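Local coordinates for DUF1116 domain-containing protein (Enterococcus faecalis, PDB 3CLQ), which is of unknown function but belongs to the AllG family, named for an oxamate carbamoyltransferase subunit, and may share that role, at residues P95-H99 and D100-S104; T168-P171 and E172-L176; I269-S272 and G273-G276. One frame throughout, in Å; residues are numbered along the deposited sequence.

Interaction 1: residues P95-H99 and D100-S104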
ATOM      1  N   PRO B  95     -19.424  24.748  13.126  1.00 51.73           N
ATOM      2  CA  PRO B  95     -18.499  23.977  12.284  1.00 51.76           C
ATOM      3  C   PRO B  95     -17.414  23.247  13.065  1.00 52.97           C
ATOM      4  O   PRO B  95     -16.918  23.745  14.083  1.00 53.24           O
ATOM      5  CB  PRO B  95     -17.859  25.046  11.386  1.00 51.27           C
ATOM      6  CG  PRO B  95     -18.782  26.214  11.429  1.00 51.81           C
ATOM      7  CD  PRO B  95     -19.392  26.187  12.811  1.00 51.12           C
ATOM      8  N   CYS B  96     -17.033  22.076  12.568  1.00 53.95           N
ATOM      9  CA  CYS B  96     -15.881  21.387  13.079  1.00 54.79           C
ATOM     10  C   CYS B  96     -14.690  22.310  13.112  1.00 55.03           C
ATOM     11  O   CYS B  96     -13.872  22.265  14.044  1.00 55.65           O
ATOM     12  CB  CYS B  96     -15.544  20.214  12.184  1.00 55.90           C
ATOM     13  SG  CYS B  96     -16.816  18.988  12.160  1.00 58.28           S
ATOM     14  N   HIS B  97     -14.559  23.134  12.086  1.00 55.08           N
ATOM     15  CA  HIS B  97     -13.353  23.919  11.998  1.00 55.86           C
ATOM     16  C   HIS B  97     -13.159  24.851  13.158  1.00 56.33           C
ATOM     17  O   HIS B  97     -12.028  25.158  13.516  1.00 57.53           O
ATOM     18  CB  HIS B  97     -13.243  24.632  10.681  1.00 56.41           C
ATOM     19  CG  HIS B  97     -12.358  23.920   9.725  1.00 57.95           C
ATOM     20  ND1 HIS B  97     -12.844  23.084   8.747  1.00 58.67           N
ATOM     21  CD2 HIS B  97     -11.008  23.862   9.639  1.00 58.58           C
ATOM     22  CE1 HIS B  97     -11.830  22.568   8.075  1.00 59.34           C
ATOM     23  NE2 HIS B  97     -10.705  23.021   8.599  1.00 58.78           N
ATOM     24  N   GLU B  98     -14.258  25.256  13.782  1.00 56.24           N
ATOM     25  CA  GLU B  98     -14.189  26.199  14.870  1.00 55.81           C
ATOM     26  C   GLU B  98     -14.003  25.530  16.219  1.00 55.58           C
ATOM     27  O   GLU B  98     -13.980  26.197  17.252  1.00 53.90           O
ATOM     28  CB  GLU B  98     -15.424  27.064  14.869  1.00 56.79           C
ATOM     29  CG  GLU B  98     -15.498  27.960  13.679  1.00 57.44           C
ATOM     30  CD  GLU B  98     -16.602  28.959  13.823  1.00 58.13           C
ATOM     31  OE1 GLU B  98     -16.907  29.637  12.820  1.00 58.93           O
ATOM     32  OE2 GLU B  98     -17.169  29.060  14.938  1.00 58.59           O
ATOM     33  N   HIS B  99     -13.847  24.209  16.192  1.00 56.24           N
ATOM     34  CA  HIS B  99     -13.495  23.436  17.379  1.00 56.02           C
ATOM     35  C   HIS B  99     -12.301  22.552  17.086  1.00 56.35           C
ATOM     36  O   HIS B  99     -12.164  21.458  17.635  1.00 55.78           O
ATOM     37  CB  HIS B  99     -14.671  22.590  17.832  1.00 56.33           C
ATOM     38  CG  HIS B  99     -15.828  23.401  18.309  1.00 57.12           C
ATOM     39  ND1 HIS B  99     -16.015  23.719  19.637  1.00 57.93           N
ATOM     40  CD2 HIS B  99     -16.846  23.983  17.636  1.00 57.24           C
ATOM     41  CE1 HIS B  99     -17.116  24.437  19.768  1.00 57.18           C
ATOM     42  NE2 HIS B  99     -17.638  24.612  18.567  1.00 57.50           N
ATOM     43  N   ASP B 100     -11.442  23.027  16.194  1.00 56.81           N
ATOM     44  CA  ASP B 100     -10.197  22.340  15.921  1.00 56.27           C
ATOM     45  C   ASP B 100     -10.461  20.931  15.433  1.00 55.38           C
ATOM     46  O   ASP B 100      -9.638  20.045  15.632  1.00 56.31           O
ATOM     47  CB  ASP B 100      -9.309  22.340  17.180  1.00 57.01           C
ATOM     48  CG  ASP B 100      -8.798  23.741  17.527  1.00 58.04           C
ATOM     49  OD1 ASP B 100      -8.768  24.590  16.608  1.00 58.29           O
ATOM     50  OD2 ASP B 100      -8.431  24.007  18.692  1.00 58.23           O
ATOM     51  N   ALA B 101     -11.610  20.709  14.805  1.00 54.11           N
ATOM     52  CA  ALA B 101     -11.885  19.395  14.228  1.00 53.97           C
ATOM     53  C   ALA B 101     -12.114  19.528  12.729  1.00 53.11           C
ATOM     54  O   ALA B 101     -12.101  20.642  12.215  1.00 53.51           O
ATOM     55  CB  ALA B 101     -13.096  18.778  14.893  1.00 53.59           C
ATOM     56  N   VAL B 102     -12.341  18.404  12.046  1.00 51.62           N
ATOM     57  CA  VAL B 102     -12.852  18.384  10.647  1.00 49.86           C
ATOM     58  C   VAL B 102     -13.812  17.212  10.434  1.00 50.36           C
ATOM     59  O   VAL B 102     -13.708  16.190  11.099  1.00 50.33           O
ATOM     60  CB  VAL B 102     -11.748  18.266   9.595  1.00 48.88           C
ATOM     61  CG1 VAL B 102     -11.003  19.571   9.454  1.00 49.13           C
ATOM     62  CG2 VAL B 102     -10.802  17.136   9.932  1.00 48.45           C
ATOM     63  N   GLY B 103     -14.756  17.351   9.517  1.00 50.55           N
ATOM     64  CA  GLY B 103     -15.761  16.318   9.345  1.00 51.32           C
ATOM     65  C   GLY B 103     -15.956  15.907   7.903  1.00 52.85           C
ATOM     66  O   GLY B 103     -16.139  16.755   7.002  1.00 51.43           O
ATOM     67  N   SER B 104     -15.887  14.595   7.683  1.00 54.66           N
ATOM     68  CA  SER B 104     -16.128  14.008   6.365  1.00 56.00           C
ATOM     69  C   SER B 104     -17.613  14.049   5.939  1.00 56.69           C
ATOM     70  O   SER B 104     -18.506  13.701   6.729  1.00 57.09           O
ATOM     71  CB  SER B 104     -15.624  12.578   6.329  1.00 55.68           C
ATOM     72  OG  SER B 104     -15.903  12.045   5.050  1.00 57.55           O
TER
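Cys96 and Ala101 meet twice, through the backbone and through their side chains. Ala101 N donates to Cys96 O (2.8 Å), coming in from above the carbonyl plane. His99 N bonds to the same oxygen from the opposite face, so two donors grip one acceptor. The small apolar groups follow, with Cys96 CB 3.9 Å from Ala101 CB, and the small methyl suits a place buried against both Cys96 and Phe128. The sulfur lies anti to the carbonyl carbon (chi1 -64°), which carries SG past Val102 to within 3.7 Å of Gly103 N; that amide is bonded to Asp306. Further along, Val102 CG1 meets the His97 ring obliquely, 3.4 Å from CE1, while Ala101 O lies over one face of the ring near its rim. Asp100 makes the reversal with a positive phi (59°), and its N gives a weak bond to His97 O. Outward, His99 ND1 bonds to Pro39 O, and Met238 of helix 234-247 covers Val102. The 101-to-96 bond, the weaker 100-to-97 bond inside it, the left-handed residue between and the apolar pair at the ends together make a Schellman motif, here closing the 3-10 turn 96-98.

Interaction 2: residues T168-P171 and E172-L176; sequences TFCP and EGIDL
Glu172 folds back over the residues just before it, Cys170 and Pro171, and these three side chains carry the contact. CG of Glu172 sits between its backbone N and carbonyl carbon (chi1 63°), and the chain then bends at chi2 (-92°). The carboxylate is thereby turned back toward the Cys170-Pro171 peptide. Its approach to the Pro171 ring is shorter than atoms normally allow, so the exact position of OE1 there is doubtful; the direction of the fold-back is less so. Cys170 SG lies over one face of the carboxylate, 3.9 Å from Glu172 CD. The thiol is swung anti to the backbone N of Cys170, which also lays it beside Gly173, with SG 3.8 Å from Gly173 CA.

The frame beneath these side chains is a type I beta turn from Cys170 to Gly173, linking helix 146-168 to the edge strand 174-175 of an antiparallel sheet. Gly173 N donates to Cys170 O (3.1 Å). Pro171 suits the second position (i+1) of the turn, where its ring restricts phi to the range the turn needs, and it has no amide hydrogen to be left without an acceptor. Gly173 follows with a positive phi (73°), a conformation glycine reaches without strain, and this sends the chain on into the strand.

Beyond the turn, Ile174 CG1 reaches Cys170 SG only loosely, at 4.3 Å, and Ile174 also packs on Ala204 of helix 195-210. Tyr208 of that helix lies against both Cys170 and Glu172. Asp175, at the N-cap of helix 176-183, turns its OD1 to Leu178 N.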
ATOM      1  N   THR B 168      -3.626   3.419  24.812  1.00 57.24           N
ATOM      2  CA  THR B 168      -2.873   3.573  26.066  1.00 56.98           C
ATOM      3  C   THR B 168      -1.671   2.624  26.130  1.00 56.48           C
ATOM      4  O   THR B 168      -0.735   2.871  26.893  1.00 56.69           O
ATOM      5  CB  THR B 168      -3.730   3.400  27.361  1.00 57.10           C
ATOM      6  OG1 THR B 168      -4.004   2.012  27.579  1.00 57.04           O
ATOM      7  CG2 THR B 168      -5.028   4.194  27.293  1.00 57.10           C
ATOM      8  N   PHE B 169      -1.709   1.543  25.350  1.00 55.75           N
ATOM      9  CA  PHE B 169      -0.564   0.641  25.190  1.00 55.55           C
ATOM     10  C   PHE B 169       0.428   1.178  24.161  1.00 56.73           C
ATOM     11  O   PHE B 169       1.282   0.443  23.675  1.00 56.73           O
ATOM     12  CB  PHE B 169      -1.015  -0.773  24.785  1.00 54.20           C
ATOM     13  CG  PHE B 169      -1.690  -1.533  25.891  1.00 54.27           C
ATOM     14  CD1 PHE B 169      -3.073  -1.496  26.043  1.00 54.18           C
ATOM     15  CD2 PHE B 169      -0.945  -2.257  26.810  1.00 53.49           C
ATOM     16  CE1 PHE B 169      -3.694  -2.174  27.082  1.00 53.45           C
ATOM     17  CE2 PHE B 169      -1.560  -2.931  27.824  1.00 53.08           C
ATOM     18  CZ  PHE B 169      -2.940  -2.885  27.964  1.00 53.43           C
ATOM     19  N   CYS B 170       0.325   2.457  23.828  1.00 58.95           N
ATOM     20  CA  CYS B 170       1.134   2.997  22.742  1.00 60.45           C
ATOM     21  C   CYS B 170       1.488   4.436  23.011  1.00 61.06           C
ATOM     22  O   CYS B 170       0.953   5.333  22.379  1.00 61.27           O
ATOM     23  CB  CYS B 170       0.380   2.893  21.414  1.00 60.75           C
ATOM     24  SG  CYS B 170       1.128   3.810  20.030  1.00 61.86           S
ATOM     25  N   PRO B 171       2.447   4.656  23.900  1.00 62.04           N
ATOM     26  CA  PRO B 171       2.664   5.961  24.516  1.00 62.50           C
ATOM     27  C   PRO B 171       3.454   6.888  23.600  1.00 62.64           C
ATOM     28  O   PRO B 171       3.511   8.091  23.836  1.00 62.32           O
ATOM     29  CB  PRO B 171       3.490   5.623  25.753  1.00 62.70           C
ATOM     30  CG  PRO B 171       4.278   4.385  25.344  1.00 63.16           C
ATOM     31  CD  PRO B 171       3.446   3.650  24.313  1.00 62.94           C
ATOM     32  N   GLU B 172       4.066   6.316  22.574  1.00 62.59           N
ATOM     33  CA  GLU B 172       4.793   7.081  21.566  1.00 63.34           C
ATOM     34  C   GLU B 172       3.848   7.683  20.520  1.00 62.26           C
ATOM     35  O   GLU B 172       4.219   8.603  19.788  1.00 62.22           O
ATOM     36  CB  GLU B 172       5.776   6.163  20.846  1.00 65.03           C
ATOM     37  CG  GLU B 172       5.080   5.003  20.070  1.00 67.58           C
ATOM     38  CD  GLU B 172       4.931   3.690  20.894  1.00 69.30           C
ATOM     39  OE1 GLU B 172       4.437   3.731  22.072  1.00 69.88           O
ATOM     40  OE2 GLU B 172       5.307   2.616  20.342  1.00 68.83           O
ATOM     41  N   GLY B 173       2.638   7.139  20.438  1.00 60.76           N
ATOM     42  CA  GLY B 173       1.706   7.512  19.406  1.00 59.13           C
ATOM     43  C   GLY B 173       2.081   6.952  18.045  1.00 58.83           C
ATOM     44  O   GLY B 173       3.167   6.411  17.849  1.00 58.62           O
ATOM     45  N   ILE B 174       1.157   7.086  17.103  1.00 58.61           N
ATOM     46  CA  ILE B 174       1.383   6.744  15.720  1.00 58.53           C
ATOM     47  C   ILE B 174       1.671   8.037  14.928  1.00 59.60           C
ATOM     48  O   ILE B 174       0.935   9.050  15.025  1.00 59.62           O
ATOM     49  CB  ILE B 174       0.158   5.993  15.168  1.00 58.80           C
ATOM     50  CG1 ILE B 174      -0.054   4.709  15.978  1.00 59.48           C
ATOM     51  CG2 ILE B 174       0.287   5.713  13.679  1.00 57.88           C
ATOM     52  CD1 ILE B 174      -1.020   3.741  15.359  1.00 60.04           C
ATOM     53  N   ASP B 175       2.772   8.008  14.172  1.00 59.29           N
ATOM     54  CA  ASP B 175       3.213   9.160  13.388  1.00 58.11           C
ATOM     55  C   ASP B 175       2.481   9.238  12.066  1.00 56.45           C
ATOM     56  O   ASP B 175       2.647   8.405  11.186  1.00 57.28           O
ATOM     57  CB  ASP B 175       4.723   9.105  13.157  1.00 58.64           C
ATOM     58  CG  ASP B 175       5.231  10.260  12.315  1.00 59.71           C
ATOM     59  OD1 ASP B 175       4.420  11.086  11.810  1.00 59.56           O
ATOM     60  OD2 ASP B 175       6.468  10.337  12.169  1.00 61.29           O
ATOM     61  N   LEU B 176       1.676  10.267  11.916  1.00 55.08           N
ATOM     62  CA  LEU B 176       0.792  10.297  10.798  1.00 54.08           C
ATOM     63  C   LEU B 176       1.479  10.839   9.547  1.00 54.91           C
ATOM     64  O   LEU B 176       1.232  10.374   8.440  1.00 54.67           O
ATOM     65  CB  LEU B 176      -0.423  11.106  11.173  1.00 53.03           C
ATOM     66  CG  LEU B 176      -1.717  10.387  11.568  1.00 52.50           C
ATOM     67  CD1 LEU B 176      -1.542   8.943  12.027  1.00 50.43           C
ATOM     68  CD2 LEU B 176      -2.484  11.215  12.608  1.00 51.26           C
TER

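Interaction 3: residues I269-S272 and G273-G276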
ATOM      1  N   ILE B 269     -13.394  29.411   3.153  1.00 50.53           N
ATOM      2  CA  ILE B 269     -11.983  29.311   3.410  1.00 49.90           C
ATOM      3  C   ILE B 269     -11.547  30.288   4.487  1.00 49.95           C
ATOM      4  O   ILE B 269     -12.268  31.212   4.810  1.00 49.60           O
ATOM      5  CB  ILE B 269     -11.174  29.541   2.129  1.00 48.72           C
ATOM      6  CG1 ILE B 269     -11.288  30.996   1.685  1.00 48.64           C
ATOM      7  CG2 ILE B 269     -11.661  28.599   1.046  1.00 48.19           C
ATOM      8  CD1 ILE B 269     -10.321  31.383   0.591  1.00 48.18           C
ATOM      9  N   ARG B 270     -10.361  30.055   5.043  1.00 50.91           N
ATOM     10  CA  ARG B 270      -9.749  30.954   6.003  1.00 50.78           C
ATOM     11  C   ARG B 270      -8.359  31.241   5.474  1.00 50.30           C
ATOM     12  O   ARG B 270      -7.789  30.391   4.792  1.00 51.46           O
ATOM     13  CB  ARG B 270      -9.688  30.270   7.356  1.00 51.09           C
ATOM     14  CG  ARG B 270     -11.050  29.787   7.795  1.00 52.65           C
ATOM     15  CD  ARG B 270     -11.056  29.481   9.249  1.00 54.23           C
ATOM     16  NE  ARG B 270     -10.090  28.424   9.502  1.00 56.59           N
ATOM     17  CZ  ARG B 270      -9.801  27.934  10.701  1.00 56.94           C
ATOM     18  NH1 ARG B 270     -10.404  28.418  11.792  1.00 56.72           N
ATOM     19  NH2 ARG B 270      -8.899  26.964  10.795  1.00 57.20           N
ATOM     20  N   VAL B 271      -7.820  32.425   5.733  1.00 48.95           N
ATOM     21  CA  VAL B 271      -6.439  32.681   5.360  1.00 48.76           C
ATOM     22  C   VAL B 271      -5.623  33.126   6.558  1.00 49.17           C
ATOM     23  O   VAL B 271      -6.121  33.774   7.472  1.00 48.37           O
ATOM     24  CB  VAL B 271      -6.293  33.630   4.150  1.00 49.42           C
ATOM     25  CG1 VAL B 271      -7.314  33.257   3.078  1.00 48.94           C
ATOM     26  CG2 VAL B 271      -6.469  35.095   4.559  1.00 49.76           C
ATOM     27  N   SER B 272      -4.363  32.722   6.561  1.00 51.00           N
ATOM     28  CA  SER B 272      -3.547  32.820   7.740  1.00 51.51           C
ATOM     29  C   SER B 272      -3.497  34.250   8.222  1.00 52.37           C
ATOM     30  O   SER B 272      -3.736  34.520   9.392  1.00 52.59           O
ATOM     31  CB  SER B 272      -2.150  32.323   7.429  1.00 52.06           C
ATOM     32  OG  SER B 272      -1.329  32.426   8.585  1.00 54.27           O
ATOM     33  N   GLY B 273      -3.208  35.174   7.311  1.00 52.90           N
ATOM     34  CA  GLY B 273      -3.030  36.578   7.684  1.00 54.17           C
ATOM     35  C   GLY B 273      -4.297  37.299   8.111  1.00 54.86           C
ATOM     36  O   GLY B 273      -4.256  38.459   8.520  1.00 54.84           O
ATOM     37  N   ILE B 274      -5.430  36.615   7.996  1.00 55.65           N
ATOM     38  CA  ILE B 274      -6.708  37.175   8.397  1.00 56.25           C
ATOM     39  C   ILE B 274      -7.020  36.646   9.790  1.00 56.67           C
ATOM     40  O   ILE B 274      -7.473  37.389  10.647  1.00 57.06           O
ATOM     41  CB  ILE B 274      -7.848  36.822   7.411  1.00 56.50           C
ATOM     42  CG1 ILE B 274      -9.030  37.731   7.657  1.00 56.83           C
ATOM     43  CG2 ILE B 274      -8.332  35.370   7.612  1.00 56.96           C
ATOM     44  CD1 ILE B 274      -8.631  39.143   8.020  1.00 58.06           C
ATOM     45  N   GLY B 275      -6.770  35.356  10.009  1.00 57.10           N
ATOM     46  CA  GLY B 275      -6.817  34.780  11.346  1.00 57.57           C
ATOM     47  C   GLY B 275      -8.167  34.357  11.904  1.00 58.45           C
ATOM     48  O   GLY B 275      -9.219  34.633  11.314  1.00 58.12           O
ATOM     49  N   GLY B 276      -8.117  33.657  13.042  1.00 58.56           N
ATOM     50  CA  GLY B 276      -9.304  33.241  13.786  1.00 58.25           C
ATOM     51  C   GLY B 276     -10.305  32.442  12.980  1.00 58.83           C
ATOM     52  O   GLY B 276      -9.936  31.553  12.197  1.00 59.34           O
TER
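An alpha-turn brings strand 266-271 into the loop that leads to its antiparallel neighbour, strand 280-283, and in it Val271 and Ile274 meet. Val271 O takes bonds from two successive amides: Gly275 N at 3.1 Å, nearly straight (172° at the hydrogen), and Ile274 N at 3.0 Å. The oxygen sits too close to a methyl of Ile274 in the model, so the exact geometry of this pair is uncertain. Ser272, Gly273 and Ile274 have helix-like backbone angles, and Gly275 breaks the turn with a positive phi (83°), which a residue lacking a side chain adopts easily.

The side chains of Val271 and Ile274 approach at an angle, with Val271 CG2 3.6 Å from Ile274 CB. Ile274 places CG1 anti to its backbone N (chi1 -164°), which leads the longer branch away from Val271 and leaves CG2 on the Val271 side, although the exact place of that methyl is uncertain. Val271 is buried, and Ile274 also packs on Phe280 and Thr419, so apolar side chains suit both positions.

Ser272 is small and polar, and its OG bonds to Gly248 O and Val251 N, tying the turn to a neighbouring loop. Arg270 reaches along the loop, with NH1 3.2 Å from Gly276 O, while NE bonds to Thr259 OG1 on strand 257-263. Lys242 lies close to its NH2, and Asp246 forms a long, weak ion pair there. The Asp246 carboxylate would partly offset the two positive charges, and the hydrogen bond at NE should steady the guanidinium beside Gly276.

Overall arrangement
Along the chain the three contacts come in series, each closing a short local loop, and none nests in or crosses another. Interaction 1 turns the chain after strand 92-95, deep in the protein, on the way to strand 114-120. Interaction 2 joins helix 146-168 to the edge strand 174-175 of one antiparallel sheet; its nearest atoms lie about 11 Å from interaction 1. Interaction 3 rounds the end of strand 266-271 in a second antiparallel sheet, about 17 Å from interaction 2 at the nearest atoms. Interactions 1 and 3 do touch, where His97 CD2 packs 3.9 Å from Arg270 NH2. Helix 234-247 borders both: Met238 packs on interaction 1, while Lys242 and Asp246 lie beside both.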